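PDB 3LNO: putative uncharacterized protein, which is of unknown function but belongs to the DUF59 family and probably takes part in iron-sulfur cluster assembly. Local coordinates for residues V30-V35 against P89-E94; D37-A40 against A46-T49; Y14-A19 against S72-E77. All coordinates share one frame; numbering follows the deposited sequence.

How the contacts relate
The three contacts describe one small alpha-beta domain. Contact 2 is the beta hairpin of strands 35-40 and 46-50, and along the chain it is nested inside the loops closed by the other two. Contact 3 joins the C-terminal ends of helices 3-16 and 60-74, its centre about 12 Å from that of contact 2; Tyr14 CD1 lies 4.0 Å from Val38 CG2, and Leu17 also reaches Val38 and Ile48. Contact 1 ties the loop after strand 81-85 to the turn leading into the hairpin, its centre about 16 Å from that of contact 2. Contacts 1 and 3 lie on opposite sides of the chain's centre, yet Val30 CG2 packs 3.6 Å from Leu17 CB.

Contact 1 (V30-V35 against P89-E94); sequences VNLGLV and PPWSKE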
ATOM      1  N   VAL A  30       1.335  -0.291  -4.707  1.00 21.75           N
ATOM      2  CA  VAL A  30       0.659   0.879  -5.232  1.00 24.61           C
ATOM      3  C   VAL A  30       0.296   0.656  -6.712  1.00 28.96           C
ATOM      4  O   VAL A  30      -0.891   0.714  -7.093  1.00 27.95           O
ATOM      5  CB  VAL A  30       1.528   2.154  -5.023  1.00 26.77           C
ATOM      6  CG1 VAL A  30       1.043   3.305  -5.892  1.00 26.39           C
ATOM      7  CG2 VAL A  30       1.483   2.561  -3.559  1.00 31.78           C
ATOM      8  N   ASN A  31       1.300   0.355  -7.538  1.00 23.61           N
ATOM      9  CA  ASN A  31       1.035   0.100  -8.955  1.00 22.94           C
ATOM     10  C   ASN A  31       0.146  -1.125  -9.194  1.00 24.03           C
ATOM     11  O   ASN A  31      -0.587  -1.172 -10.173  1.00 28.14           O
ATOM     12  CB  ASN A  31       2.331   0.064  -9.779  1.00 22.79           C
ATOM     13  CG  ASN A  31       2.888   1.459 -10.037  1.00 32.26           C
ATOM     14  OD1 ASN A  31       3.853   1.867  -9.395  1.00 40.90           O
ATOM     15  ND2 ASN A  31       2.268   2.205 -10.969  1.00 26.56           N
ATOM     16  N   LEU A  32       0.151  -2.082  -8.268  1.00 24.79           N
ATOM     17  CA  LEU A  32      -0.777  -3.197  -8.407  1.00 25.91           C
ATOM     18  C   LEU A  32      -2.238  -2.828  -8.146  1.00 25.94           C
ATOM     19  O   LEU A  32      -3.133  -3.553  -8.553  1.00 26.32           O
ATOM     20  CB  LEU A  32      -0.408  -4.356  -7.491  1.00 26.39           C
ATOM     21  CG  LEU A  32       0.650  -5.309  -8.037  1.00 33.33           C
ATOM     22  CD1 LEU A  32       0.889  -6.419  -7.022  1.00 33.76           C
ATOM     23  CD2 LEU A  32       0.239  -5.886  -9.394  1.00 32.60           C
ATOM     24  N   GLY A  33      -2.473  -1.722  -7.457  1.00 25.10           N
ATOM     25  CA  GLY A  33      -3.829  -1.372  -7.069  1.00 21.69           C
ATOM     26  C   GLY A  33      -4.266  -2.044  -5.778  1.00 27.03           C
ATOM     27  O   GLY A  33      -5.475  -2.163  -5.522  1.00 18.16           O
ATOM     28  N   LEU A  34      -3.311  -2.519  -4.973  1.00 22.30           N
ATOM     29  CA  LEU A  34      -3.675  -3.201  -3.720  1.00 25.16           C
ATOM     30  C   LEU A  34      -4.025  -2.271  -2.578  1.00 23.69           C
ATOM     31  O   LEU A  34      -4.681  -2.701  -1.631  1.00 21.30           O
ATOM     32  CB  LEU A  34      -2.579  -4.152  -3.225  1.00 20.72           C
ATOM     33  CG  LEU A  34      -2.195  -5.289  -4.171  1.00 23.54           C
ATOM     34  CD1 LEU A  34      -1.100  -6.087  -3.525  1.00 31.37           C
ATOM     35  CD2 LEU A  34      -3.432  -6.163  -4.465  1.00 23.22           C
ATOM     36  N   VAL A  35      -3.573  -1.020  -2.648  1.00 24.25           N
ATOM     37  CA  VAL A  35      -3.804  -0.069  -1.570  1.00 25.25           C
ATOM     38  C   VAL A  35      -5.103   0.715  -1.797  1.00 32.97           C
ATOM     39  O   VAL A  35      -5.212   1.524  -2.743  1.00 23.84           O
ATOM     40  CB  VAL A  35      -2.631   0.900  -1.388  1.00 26.22           C
ATOM     41  CG1 VAL A  35      -2.832   1.723  -0.127  1.00 24.99           C
ATOM     42  CG2 VAL A  35      -1.300   0.144  -1.299  1.00 21.31           C
ATOM     43  N   PRO A  89     -13.996  -4.318  -1.566  1.00 35.40           N
ATOM     44  CA  PRO A  89     -14.243  -5.085  -2.787  1.00 32.09           C
ATOM     45  C   PRO A  89     -13.015  -5.930  -3.182  1.00 33.69           C
ATOM     46  O   PRO A  89     -11.885  -5.658  -2.777  1.00 33.62           O
ATOM     47  CB  PRO A  89     -14.451  -3.974  -3.840  1.00 28.05           C
ATOM     48  CG  PRO A  89     -13.499  -2.903  -3.344  1.00 31.48           C
ATOM     49  CD  PRO A  89     -13.783  -2.888  -1.864  1.00 30.61           C
ATOM     50  N   PRO A  90     -13.236  -6.950  -3.996  1.00 37.43           N
ATOM     51  CA  PRO A  90     -12.148  -7.889  -4.258  1.00 37.88           C
ATOM     52  C   PRO A  90     -11.181  -7.289  -5.262  1.00 34.06           C
ATOM     53  O   PRO A  90     -11.600  -6.612  -6.178  1.00 33.22           O
ATOM     54  CB  PRO A  90     -12.865  -9.090  -4.894  1.00 39.23           C
ATOM     55  CG  PRO A  90     -14.332  -8.713  -4.977  1.00 43.59           C
ATOM     56  CD  PRO A  90     -14.436  -7.248  -4.787  1.00 41.77           C
ATOM     57  N   TRP A  91      -9.896  -7.542  -5.111  1.00 29.94           N
ATOM     58  CA  TRP A  91      -8.951  -7.096  -6.121  1.00 27.87           C
ATOM     59  C   TRP A  91      -9.189  -7.727  -7.497  1.00 26.73           C
ATOM     60  O   TRP A  91      -9.742  -8.809  -7.626  1.00 35.62           O
ATOM     61  CB  TRP A  91      -7.514  -7.381  -5.665  1.00 27.59           C
ATOM     62  CG  TRP A  91      -6.460  -6.874  -6.615  1.00 28.25           C
ATOM     63  CD1 TRP A  91      -5.935  -5.610  -6.670  1.00 27.05           C
ATOM     64  CD2 TRP A  91      -5.762  -7.641  -7.608  1.00 27.92           C
ATOM     65  NE1 TRP A  91      -4.953  -5.545  -7.646  1.00 22.85           N
ATOM     66  CE2 TRP A  91      -4.852  -6.773  -8.252  1.00 31.59           C
ATOM     67  CE3 TRP A  91      -5.848  -8.964  -8.043  1.00 30.43           C
ATOM     68  CZ2 TRP A  91      -4.021  -7.196  -9.288  1.00 34.73           C
ATOM     69  CZ3 TRP A  91      -5.029  -9.376  -9.066  1.00 38.52           C
ATOM     70  CH2 TRP A  91      -4.130  -8.494  -9.681  1.00 36.78           C
ATOM     71  N   SER A  92      -8.754  -7.037  -8.534  1.00 31.87           N
ATOM     72  CA  SER A  92      -8.641  -7.638  -9.843  1.00 31.61           C
ATOM     73  C   SER A  92      -7.593  -6.847 -10.605  1.00 26.79           C
ATOM     74  O   SER A  92      -7.270  -5.725 -10.253  1.00 29.65           O
ATOM     75  CB  SER A  92      -9.993  -7.590 -10.586  1.00 39.83           C
ATOM     76  OG  SER A  92     -10.120  -6.411 -11.373  1.00 37.44           O
ATOM     77  N   LYS A  93      -7.102  -7.434 -11.677  1.00 30.03           N
ATOM     78  CA  LYS A  93      -6.098  -6.848 -12.520  1.00 29.09           C
ATOM     79  C   LYS A  93      -6.531  -5.519 -13.171  1.00 24.32           C
ATOM     80  O   LYS A  93      -5.678  -4.725 -13.542  1.00 27.13           O
ATOM     81  CB  LYS A  93      -5.716  -7.860 -13.606  1.00 40.29           C
ATOM     82  CG  LYS A  93      -6.896  -8.218 -14.506  1.00 53.75           C
ATOM     83  CD  LYS A  93      -6.572  -9.355 -15.462  1.00 66.12           C
ATOM     84  CE  LYS A  93      -7.794  -9.718 -16.299  1.00 74.24           C
ATOM     85  NZ  LYS A  93      -7.602 -11.002 -17.053  1.00 82.32           N
ATOM     86  N   GLU A  94      -7.837  -5.271 -13.281  1.00 23.39           N
ATOM     87  CA  GLU A  94      -8.342  -3.987 -13.783  1.00 27.77           C
ATOM     88  C   GLU A  94      -7.896  -2.830 -12.922  1.00 23.57           C
ATOM     89  O   GLU A  94      -7.800  -1.706 -13.412  1.00 30.28           O
ATOM     90  CB  GLU A  94      -9.868  -3.977 -13.897  1.00 32.36           C
ATOM     91  CG  GLU A  94     -10.424  -4.653 -15.153  1.00 42.12           C
ATOM     92  CD  GLU A  94     -11.957  -4.467 -15.304  1.00 86.28           C
ATOM     93  OE1 GLU A  94     -12.706  -4.672 -14.312  1.00 80.14           O
ATOM     94  OE2 GLU A  94     -12.414  -4.117 -16.422  1.00 86.68           O
TER
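Trp91 NE1 gives its hydrogen to the carbonyl oxygen of Leu32 in a short, nearly straight bond, 2.8 Å from NE1 to O with 165° at the hydrogen. The oxygen lies in the plane of the indole, whereas the donor stands above the carbonyl plane of Leu32 and not on a lone pair. A second carbonyl oxygen, that of Gly33, comes to the edge of the ring, 3.7 Å from Trp91 CD1. One face of the indole is met by Leu34, whose CD2 sits 3.6 Å from the centroid of the five-membered ring in a CH-pi contact. The turn that presents these groups is a Schellman motif at the end of the short, weakly bonded helix 29-32: Gly33 leaves the helix with positive phi, and its N bonds back to Val30 O at 2.9 Å. With CG anti to the backbone N (chi1 -176°), the indole extends from its loop to this turn. Leu32 CD2 adds a looser apolar approach, 4.5 Å from Trp91 CZ2. Opposite Leu34, the backbone N of Lys93 stands over the other indole face. Ser92 OG accepts from Glu94 N at 3.2 Å in an ST turn. Thr51 touches the Trp91 side chain and shares a backbone hydrogen bond with Leu34.

Contact 2 (D37-A40 against A46-T49); sequences DVTA and AVIT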
ATOM      1  N   ASP A  37      -6.847   2.592   0.789  1.00 24.49           N
ATOM      2  CA  ASP A  37      -7.053   3.834   1.542  1.00 20.32           C
ATOM      3  C   ASP A  37      -5.866   4.086   2.430  1.00 25.13           C
ATOM      4  O   ASP A  37      -5.350   3.155   3.038  1.00 20.66           O
ATOM      5  CB  ASP A  37      -8.317   3.718   2.413  1.00 27.00           C
ATOM      6  CG  ASP A  37      -8.728   5.045   3.029  1.00 41.21           C
ATOM      7  OD1 ASP A  37      -8.428   6.126   2.462  1.00 33.37           O
ATOM      8  OD2 ASP A  37      -9.384   5.005   4.084  1.00 57.86           O
ATOM      9  N   VAL A  38      -5.427   5.340   2.512  1.00 23.11           N
ATOM     10  CA  VAL A  38      -4.472   5.695   3.543  1.00 24.86           C
ATOM     11  C   VAL A  38      -5.073   6.868   4.290  1.00 26.07           C
ATOM     12  O   VAL A  38      -5.425   7.877   3.672  1.00 25.04           O
ATOM     13  CB  VAL A  38      -3.121   6.133   2.909  1.00 28.86           C
ATOM     14  CG1 VAL A  38      -2.143   6.601   3.978  1.00 24.66           C
ATOM     15  CG2 VAL A  38      -2.527   4.998   2.081  1.00 23.72           C
ATOM     16  N   THR A  39      -5.215   6.765   5.608  1.00 21.09           N
ATOM     17  CA  THR A  39      -5.690   7.916   6.346  1.00 28.67           C
ATOM     18  C   THR A  39      -4.773   8.184   7.535  1.00 35.00           C
ATOM     19  O   THR A  39      -4.231   7.261   8.134  1.00 32.53           O
ATOM     20  CB  THR A  39      -7.110   7.733   6.861  1.00 36.87           C
ATOM     21  OG1 THR A  39      -7.095   6.725   7.868  1.00 49.54           O
ATOM     22  CG2 THR A  39      -8.072   7.318   5.730  1.00 30.00           C
ATOM     23  N   ALA A  40      -4.614   9.455   7.889  1.00 32.32           N
ATOM     24  CA  ALA A  40      -3.720   9.820   8.982  1.00 28.90           C
ATOM     25  C   ALA A  40      -4.451  10.807   9.857  1.00 30.53           C
ATOM     26  O   ALA A  40      -5.129  11.701   9.347  1.00 29.78           O
ATOM     27  CB  ALA A  40      -2.458  10.464   8.429  1.00 28.91           C
ATOM     28  N   ALA A  46      -1.322   6.467  11.387  1.00 29.67           N
ATOM     29  CA  ALA A  46      -1.741   6.112  10.043  1.00 27.89           C
ATOM     30  C   ALA A  46      -2.445   4.752   9.995  1.00 28.32           C
ATOM     31  O   ALA A  46      -2.047   3.802  10.697  1.00 26.73           O
ATOM     32  CB  ALA A  46      -0.526   6.124   9.115  1.00 26.43           C
ATOM     33  N   VAL A  47      -3.494   4.682   9.177  1.00 27.23           N
ATOM     34  CA  VAL A  47      -4.221   3.448   8.896  1.00 26.77           C
ATOM     35  C   VAL A  47      -4.155   3.182   7.377  1.00 25.79           C
ATOM     36  O   VAL A  47      -4.669   3.962   6.580  1.00 23.95           O
ATOM     37  CB  VAL A  47      -5.701   3.521   9.295  1.00 32.65           C
ATOM     38  CG1 VAL A  47      -6.381   2.175   8.979  1.00 26.80           C
ATOM     39  CG2 VAL A  47      -5.891   3.894  10.823  1.00 27.95           C
ATOM     40  N   ILE A  48      -3.475   2.107   7.002  1.00 21.97           N
ATOM     41  CA  ILE A  48      -3.392   1.687   5.606  1.00 24.57           C
ATOM     42  C   ILE A  48      -4.360   0.520   5.400  1.00 26.74           C
ATOM     43  O   ILE A  48      -4.217  -0.514   6.029  1.00 30.28           O
ATOM     44  CB  ILE A  48      -1.958   1.220   5.248  1.00 28.38           C
ATOM     45  CG1 ILE A  48      -0.980   2.402   5.293  1.00 32.55           C
ATOM     46  CG2 ILE A  48      -1.914   0.649   3.819  1.00 30.10           C
ATOM     47  CD1 ILE A  48      -0.419   2.606   6.585  1.00 42.19           C
ATOM     48  N   THR A  49      -5.315   0.678   4.500  1.00 19.02           N
ATOM     49  CA  THR A  49      -6.279  -0.385   4.182  1.00 17.88           C
ATOM     50  C   THR A  49      -5.913  -0.953   2.816  1.00 25.46           C
ATOM     51  O   THR A  49      -5.842  -0.228   1.813  1.00 23.51           O
ATOM     52  CB  THR A  49      -7.712   0.228   4.089  1.00 30.31           C
ATOM     53  OG1 THR A  49      -8.003   0.914   5.309  1.00 30.35           O
ATOM     54  CG2 THR A  49      -8.790  -0.832   3.834  1.00 27.73           C
TER
HETATM   55  O   HOH W   1      -7.140   3.403   5.776  1.00 27.25           O
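Ala46 pairs with Ala40 in a non-hydrogen-bonded position of an antiparallel hairpin, their CA atoms 4.3 Å apart, and its CA-H points to Thr39 O. Val47 faces Thr39 in a hydrogen-bonded pair: Val47 N reaches Thr39 O at 2.9 Å, and Thr39 N returns a bond to Val47 O. The two side chains lie side by side; Thr39 OG1, between its own backbone N and carbonyl carbon (chi1 68°), comes alongside Val47 CB at 3.8 Å. Ile48 and Val38 form a second non-hydrogen-bonded pair, Ile48 CG1 4.4 Å from Val38 CG2 on the face shared with the alanines. Thr49 pairs with Asp37. Thr49 N to Asp37 O is almost straight, at 2.9 Å and 174°, while the return bond from Asp37 N to Thr49 O is longer, at 3.2 Å. On the face of Asp37, Thr39, Val47 and Thr49 a water sits 2.7 Å from Val47 O and from Thr49 OG1, with Asp37 OD2 a longer partner at 3.2 Å; it cannot donate to every acceptor within reach. Strand 81-85 runs parallel along the other edge of strand 46-50. Helix 3-16 brings Leu13 onto Val38 and Ala46 and Phe9 onto Ala40, while Ile48 meets Leu17 and Ile81 of strand 81-85.

Contact 3 (Y14-A19 against S72-E77); sequences YANLEA and STNVPE
The backbones stay well apart, with the CA atoms of Asn16 and Asn74, the nearest across the contact, separated by 7.1 Å. Two helix ends of the alpha-beta domain meet here: helix 3-16 runs into a 3-10 segment at 17-19, and helix 60-74 gives way to loop at Val75, the first residue to leave helical angles. Direct contact is carried by Asn16, Asn74 and Val75, with no direct hydrogen bond between the segments. The amide of Asn16 lies against Val75, whose CG2 is 3.5 Å from Asn16 ND2 and 3.6 Å from its CG. Val75 has CG1 anti to the backbone N (chi1 -169°), which puts CG2 beside that N and against the Asn16 amide. At the other end of the amide, Asn16 OD1 comes within 3.5 Å of Asn74 CB. The two amide planes are turned 62° against each other, and the polar link between them runs through a water. It donates to Asn16 O at 2.9 Å and to Asn16 OD1, so backbone and side chain of one residue are gripped together. Asn16 ND2 is used within its own helix, hydrogen-bonded to Lys12 O, which helps fix the rotation of the amide. Val75 continues inward against Phe9, Lys12 and Leu13 of helix 3-16, while Leu17 packs on Val67 and Leu71 of helix 60-74. Glu77 adds a salt bridge between its OE2 and Lys12 NZ, joining the loop to that helix again. The same water accepts a hydrogen bond from Asn74 ND2 at 2.6 Å.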
ATOM      1  N   TYR A  14       1.484   7.429   0.954  1.00 23.08           N
ATOM      2  CA  TYR A  14       1.087   6.557  -0.161  1.00 22.69           C
ATOM      3  C   TYR A  14       2.228   6.420  -1.173  1.00 22.45           C
ATOM      4  O   TYR A  14       2.501   5.331  -1.670  1.00 21.07           O
ATOM      5  CB  TYR A  14      -0.182   7.114  -0.830  1.00 22.03           C
ATOM      6  CG  TYR A  14      -0.748   6.322  -1.983  1.00 20.70           C
ATOM      7  CD1 TYR A  14      -1.696   5.326  -1.768  1.00 26.17           C
ATOM      8  CD2 TYR A  14      -0.351   6.586  -3.302  1.00 23.61           C
ATOM      9  CE1 TYR A  14      -2.231   4.609  -2.811  1.00 27.91           C
ATOM     10  CE2 TYR A  14      -0.866   5.849  -4.363  1.00 23.73           C
ATOM     11  CZ  TYR A  14      -1.818   4.886  -4.112  1.00 29.24           C
ATOM     12  OH  TYR A  14      -2.345   4.178  -5.159  1.00 32.17           O
ATOM     13  N   ALA A  15       2.906   7.526  -1.453  1.00 23.15           N
ATOM     14  CA  ALA A  15       4.026   7.520  -2.403  1.00 26.11           C
ATOM     15  C   ALA A  15       5.143   6.611  -1.897  1.00 27.56           C
ATOM     16  O   ALA A  15       5.807   5.923  -2.669  1.00 27.64           O
ATOM     17  CB  ALA A  15       4.588   8.995  -2.645  1.00 19.17           C
ATOM     18  N   ASN A  16       5.352   6.588  -0.592  1.00 24.93           N
ATOM     19  CA  ASN A  16       6.429   5.748  -0.071  1.00 26.27           C
ATOM     20  C   ASN A  16       6.114   4.247  -0.147  1.00 23.78           C
ATOM     21  O   ASN A  16       7.015   3.412  -0.092  1.00 24.99           O
ATOM     22  CB  ASN A  16       6.805   6.177   1.346  1.00 23.41           C
ATOM     23  CG  ASN A  16       7.788   7.318   1.336  1.00 26.81           C
ATOM     24  OD1 ASN A  16       9.002   7.099   1.305  1.00 28.39           O
ATOM     25  ND2 ASN A  16       7.271   8.553   1.331  1.00 27.47           N
ATOM     26  N   LEU A  17       4.831   3.909  -0.285  1.00 20.89           N
ATOM     27  CA  LEU A  17       4.416   2.513  -0.418  1.00 18.90           C
ATOM     28  C   LEU A  17       4.852   1.928  -1.774  1.00 25.25           C
ATOM     29  O   LEU A  17       4.769   0.717  -2.003  1.00 26.11           O
ATOM     30  CB  LEU A  17       2.905   2.397  -0.222  1.00 20.37           C
ATOM     31  CG  LEU A  17       2.411   2.649   1.215  1.00 25.28           C
ATOM     32  CD1 LEU A  17       0.888   2.531   1.256  1.00 21.60           C
ATOM     33  CD2 LEU A  17       3.052   1.613   2.185  1.00 24.50           C
ATOM     34  N   GLU A  18       5.356   2.772  -2.665  1.00 24.09           N
ATOM     35  CA  GLU A  18       5.945   2.242  -3.906  1.00 26.89           C
ATOM     36  C   GLU A  18       7.204   1.446  -3.660  1.00 27.11           C
ATOM     37  O   GLU A  18       7.688   0.770  -4.567  1.00 28.04           O
ATOM     38  CB  GLU A  18       6.283   3.345  -4.900  1.00 28.27           C
ATOM     39  CG  GLU A  18       5.059   3.984  -5.475  1.00 38.63           C
ATOM     40  CD  GLU A  18       5.394   5.083  -6.439  1.00 56.57           C
ATOM     41  OE1 GLU A  18       6.176   5.996  -6.078  1.00 60.79           O
ATOM     42  OE2 GLU A  18       4.865   5.023  -7.566  1.00 70.07           O
ATOM     43  N   ALA A  19       7.760   1.535  -2.456  1.00 29.26           N
ATOM     44  CA  ALA A  19       8.956   0.756  -2.135  1.00 28.46           C
ATOM     45  C   ALA A  19       8.602  -0.603  -1.574  1.00 31.66           C
ATOM     46  O   ALA A  19       9.493  -1.342  -1.164  1.00 34.45           O
ATOM     47  CB  ALA A  19       9.843   1.512  -1.154  1.00 28.70           C
ATOM     48  N   SER A  72       7.951   3.261   8.565  1.00 23.64           N
ATOM     49  CA  SER A  72       8.617   3.735   9.772  1.00 22.99           C
ATOM     50  C   SER A  72      10.027   4.201   9.441  1.00 32.75           C
ATOM     51  O   SER A  72      10.539   5.165  10.014  1.00 35.38           O
ATOM     52  CB  SER A  72       8.651   2.655  10.862  1.00 28.84           C
ATOM     53  OG  SER A  72       9.365   1.503  10.427  1.00 30.81           O
ATOM     54  N   THR A  73      10.658   3.519   8.500  1.00 32.44           N
ATOM     55  CA  THR A  73      12.008   3.891   8.106  1.00 33.43           C
ATOM     56  C   THR A  73      12.031   5.125   7.202  1.00 38.74           C
ATOM     57  O   THR A  73      12.812   6.049   7.421  1.00 34.36           O
ATOM     58  CB  THR A  73      12.682   2.737   7.374  1.00 38.29           C
ATOM     59  OG1 THR A  73      12.650   1.580   8.223  1.00 38.14           O
ATOM     60  CG2 THR A  73      14.114   3.102   7.021  1.00 40.61           C
ATOM     61  N   ASN A  74      11.168   5.152   6.194  1.00 38.48           N
ATOM     62  CA  ASN A  74      11.246   6.201   5.178  1.00 34.64           C
ATOM     63  C   ASN A  74      10.465   7.453   5.525  1.00 36.49           C
ATOM     64  O   ASN A  74      10.776   8.538   5.042  1.00 37.05           O
ATOM     65  CB  ASN A  74      10.895   5.627   3.790  1.00 34.22           C
ATOM     66  CG  ASN A  74      11.929   4.595   3.316  1.00 35.24           C
ATOM     67  OD1 ASN A  74      12.925   4.368   3.994  1.00 39.46           O
ATOM     68  ND2 ASN A  74      11.705   3.984   2.159  1.00 40.86           N
ATOM     69  N   VAL A  75       9.481   7.319   6.404  1.00 34.86           N
ATOM     70  CA  VAL A  75       8.688   8.471   6.835  1.00 31.10           C
ATOM     71  C   VAL A  75       8.664   8.498   8.362  1.00 37.60           C
ATOM     72  O   VAL A  75       7.628   8.239   8.989  1.00 34.44           O
ATOM     73  CB  VAL A  75       7.257   8.380   6.285  1.00 34.29           C
ATOM     74  CG1 VAL A  75       6.526   9.689   6.508  1.00 34.36           C
ATOM     75  CG2 VAL A  75       7.301   8.005   4.789  1.00 31.66           C
ATOM     76  N   PRO A  76       9.826   8.804   8.971  1.00 39.74           N
ATOM     77  CA  PRO A  76      10.052   8.691  10.424  1.00 41.09           C
ATOM     78  C   PRO A  76       9.071   9.497  11.259  1.00 39.37           C
ATOM     79  O   PRO A  76       8.875   9.181  12.423  1.00 42.31           O
ATOM     80  CB  PRO A  76      11.476   9.239  10.607  1.00 42.12           C
ATOM     81  CG  PRO A  76      11.724  10.095   9.326  1.00 40.25           C
ATOM     82  CD  PRO A  76      11.011   9.312   8.258  1.00 33.73           C
ATOM     83  N   GLU A  77       8.457  10.526  10.685  1.00 38.65           N
ATOM     84  CA  GLU A  77       7.492  11.305  11.445  1.00 39.54           C
ATOM     85  C   GLU A  77       6.124  10.612  11.579  1.00 37.10           C
ATOM     86  O   GLU A  77       5.227  11.131  12.258  1.00 34.56           O
ATOM     87  CB  GLU A  77       7.343  12.741  10.891  1.00 44.42           C
ATOM     88  CG  GLU A  77       6.576  12.885   9.554  1.00 43.10           C
ATOM     89  CD  GLU A  77       7.449  12.624   8.325  1.00 45.19           C
ATOM     90  OE1 GLU A  77       8.414  11.827   8.433  1.00 48.49           O
ATOM     91  OE2 GLU A  77       7.157  13.209   7.248  1.00 40.35           O
TER
HETATM   92  O   HOH W   2       9.546   4.437   0.725  1.00 33.81           O